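Local coordinates for immunoreactive 84kD antigen PG93 (Porphyromonas gingivalis, PDB 5M11), which serves as an essential cell-surface component of the type-IX secretion system and binds zinc and calcium ions, at residues F355-V360 with S369-I374. Residues are numbered along the deposited sequence; the frame is centred on the assembly and turned at random.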
loop_
_atom_site.group_PDB
_atom_site.type_symbol
_atom_site.label_atom_id
_atom_site.label_comp_id
_atom_site.label_asym_id
_atom_site.label_seq_id
_atom_site.Cartn_x
_atom_site.Cartn_y
_atom_site.Cartn_z
ATOM N N PHE A 355 13.290 -4.601 10.477
ATOM C CA PHE A 355 13.882 -5.898 10.796
ATOM C C PHE A 355 13.463 -6.856 9.698
ATOM O O PHE A 355 12.335 -7.334 9.718
ATOM C CB PHE A 355 13.442 -6.415 12.190
ATOM C CG PHE A 355 13.728 -5.490 13.349
ATOM C CD1 PHE A 355 14.904 -5.607 14.081
ATOM C CD2 PHE A 355 12.820 -4.498 13.709
ATOM C CE1 PHE A 355 15.170 -4.747 15.152
ATOM C CE2 PHE A 355 13.094 -3.629 14.769
ATOM C CZ PHE A 355 14.265 -3.765 15.489
ATOM N N ASP A 356 14.332 -7.075 8.702
ATOM C CA ASP A 356 14.036 -7.961 7.579
ATOM C C ASP A 356 14.585 -9.370 7.827
ATOM O O ASP A 356 15.236 -9.619 8.853
ATOM C CB ASP A 356 14.569 -7.385 6.248
ATOM C CG ASP A 356 16.004 -6.883 6.271
ATOM O OD1 ASP A 356 16.856 -7.476 5.558
ATOM O OD2 ASP A 356 16.265 -5.862 6.951
ATOM N N LYS A 357 14.292 -10.289 6.880
ATOM C CA LYS A 357 14.665 -11.708 6.869
ATOM C C LYS A 357 16.155 -11.914 7.181
ATOM O O LYS A 357 16.464 -12.665 8.091
ATOM C CB LYS A 357 14.293 -12.330 5.503
ATOM C CG LYS A 357 14.459 -13.841 5.383
ATOM C CD LYS A 357 13.960 -14.360 4.036
ATOM C CE LYS A 357 14.638 -15.637 3.594
ATOM N NZ LYS A 357 14.045 -16.843 4.224
ATOM N N LYS A 358 17.057 -11.208 6.477
ATOM C CA LYS A 358 18.515 -11.339 6.620
ATOM C C LYS A 358 19.031 -10.812 7.969
ATOM O O LYS A 358 19.750 -11.542 8.646
ATOM C CB LYS A 358 19.247 -10.658 5.451
ATOM C CG LYS A 358 18.842 -11.185 4.059
ATOM C CD LYS A 358 19.648 -12.414 3.602
ATOM C CE LYS A 358 19.128 -13.017 2.316
ATOM N NZ LYS A 358 19.550 -12.245 1.116
ATOM N N THR A 359 18.646 -9.588 8.368
ATOM C CA THR A 359 19.016 -8.949 9.644
ATOM C C THR A 359 18.763 -9.874 10.850
ATOM O O THR A 359 19.686 -10.126 11.624
ATOM C CB THR A 359 18.198 -7.644 9.841
ATOM O OG1 THR A 359 18.101 -6.923 8.618
ATOM C CG2 THR A 359 18.761 -6.749 10.930
ATOM N N VAL A 360 17.503 -10.360 11.002
ATOM C CA VAL A 360 17.034 -11.195 12.112
ATOM C C VAL A 360 17.782 -12.531 12.138
ATOM O O VAL A 360 18.230 -12.958 13.209
ATOM C CB VAL A 360 15.496 -11.371 12.057
ATOM C CG1 VAL A 360 15.002 -12.413 13.058
ATOM C CG2 VAL A 360 14.803 -10.037 12.307
ATOM N N SER A 369 14.069 -19.731 9.067
ATOM C CA SER A 369 13.980 -18.900 7.870
ATOM C C SER A 369 13.472 -17.452 8.070
ATOM O O SER A 369 13.653 -16.652 7.147
ATOM C CB SER A 369 13.123 -19.592 6.813
ATOM O OG SER A 369 11.797 -19.850 7.250
ATOM N N PHE A 370 12.894 -17.098 9.234
ATOM C CA PHE A 370 12.304 -15.766 9.500
ATOM C C PHE A 370 11.433 -15.303 8.330
ATOM O O PHE A 370 11.780 -14.370 7.599
ATOM C CB PHE A 370 13.302 -14.653 9.901
ATOM C CG PHE A 370 12.570 -13.429 10.431
ATOM C CD1 PHE A 370 11.744 -13.517 11.548
ATOM C CD2 PHE A 370 12.664 -12.203 9.781
ATOM C CE1 PHE A 370 11.055 -12.396 12.019
ATOM C CE2 PHE A 370 11.967 -11.083 10.253
ATOM C CZ PHE A 370 11.167 -11.188 11.366
ATOM N N ASN A 371 10.322 -16.016 8.143
ATOM C CA ASN A 371 9.326 -15.749 7.119
ATOM C C ASN A 371 7.953 -15.629 7.749
ATOM O O ASN A 371 7.703 -16.173 8.830
ATOM C CB ASN A 371 9.307 -16.866 6.055
ATOM C CG ASN A 371 10.484 -16.929 5.107
ATOM O OD1 ASN A 371 11.002 -15.919 4.609
ATOM N ND2 ASN A 371 10.863 -18.143 4.758
ATOM N N ASP A 372 7.060 -14.938 7.032
ATOM C CA ASP A 372 5.654 -14.722 7.330
ATOM C C ASP A 372 5.441 -14.270 8.762
ATOM O O ASP A 372 4.769 -14.956 9.538
ATOM C CB ASP A 372 4.810 -15.976 7.020
ATOM C CG ASP A 372 5.235 -16.729 5.775
ATOM O OD1 ASP A 372 5.043 -16.189 4.659
ATOM O OD2 ASP A 372 5.768 -17.856 5.918
ATOM N N ALA A 373 6.018 -13.106 9.109
ATOM C CA ALA A 373 5.792 -12.452 10.396
ATOM C C ALA A 373 4.368 -11.892 10.332
ATOM O O ALA A 373 4.085 -11.064 9.467
ATOM C CB ALA A 373 6.827 -11.358 10.616
ATOM N N ILE A 374 3.447 -12.417 11.147
ATOM C CA ILE A 374 2.035 -12.044 11.008
ATOM C C ILE A 374 1.379 -11.346 12.237
ATOM O O ILE A 374 0.234 -10.880 12.099
ATOM C CB ILE A 374 1.202 -13.290 10.614
ATOM C CG1 ILE A 374 1.548 -14.497 11.494
ATOM C CG2 ILE A 374 1.365 -13.606 9.136
ATOM C CD1 ILE A 374 0.452 -15.279 11.775
#
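Val360 lies across one face of the Phe370 ring, and this apolar pairing is the first of two interactions that join 355-360 to 369-374. Val360 CG1 sits 3.8 Å from the centroid of the Phe370 ring and 16° off the ring normal, the geometry of a CH-pi contact, while Val360 CG2 covers the far part of the same ring, 3.7 Å from Phe370 CE2. With CG1 anti to the backbone N (chi1 171°), both methyls of Val360 can rest on the aromatic surface. Backbone atoms meet the rim: Lys357 CA is 3.6 Å from Phe370 CD2, and Phe355 O, near the ring plane, is 3.8 Å from Phe370 CE2.

The second interaction is polar. Lys357 runs extended past the backbone of Ser369 and Phe370, then bends at its last torsion (chi4 82°), and its ammonium group gives two hydrogen bonds. Lys357 NZ reaches Ser369 O at 3.0 Å. The bond from Lys357 NZ to Asn371 OD1 is longer, 3.2 Å, and meets the amide oxygen more from the side than the Ser369 bond meets its carbonyl. One lysine thus ties together a main-chain carbonyl and a side-chain amide two residues apart, whereas Ser369 OG is hydrogen-bonded to Asn393.

The contact spans the join between successive four-stranded antiparallel sheets, probably beta-propeller blades: strand 352-356 ends one and passes into helix 357-364, and strand 373-378 begins the next. Phe370 also packs edge-to-face on Phe396 of strand 394-399, a strand that Val360 touches too, while the backbone of Phe370 bonds to Gly342, just before strand 343-347.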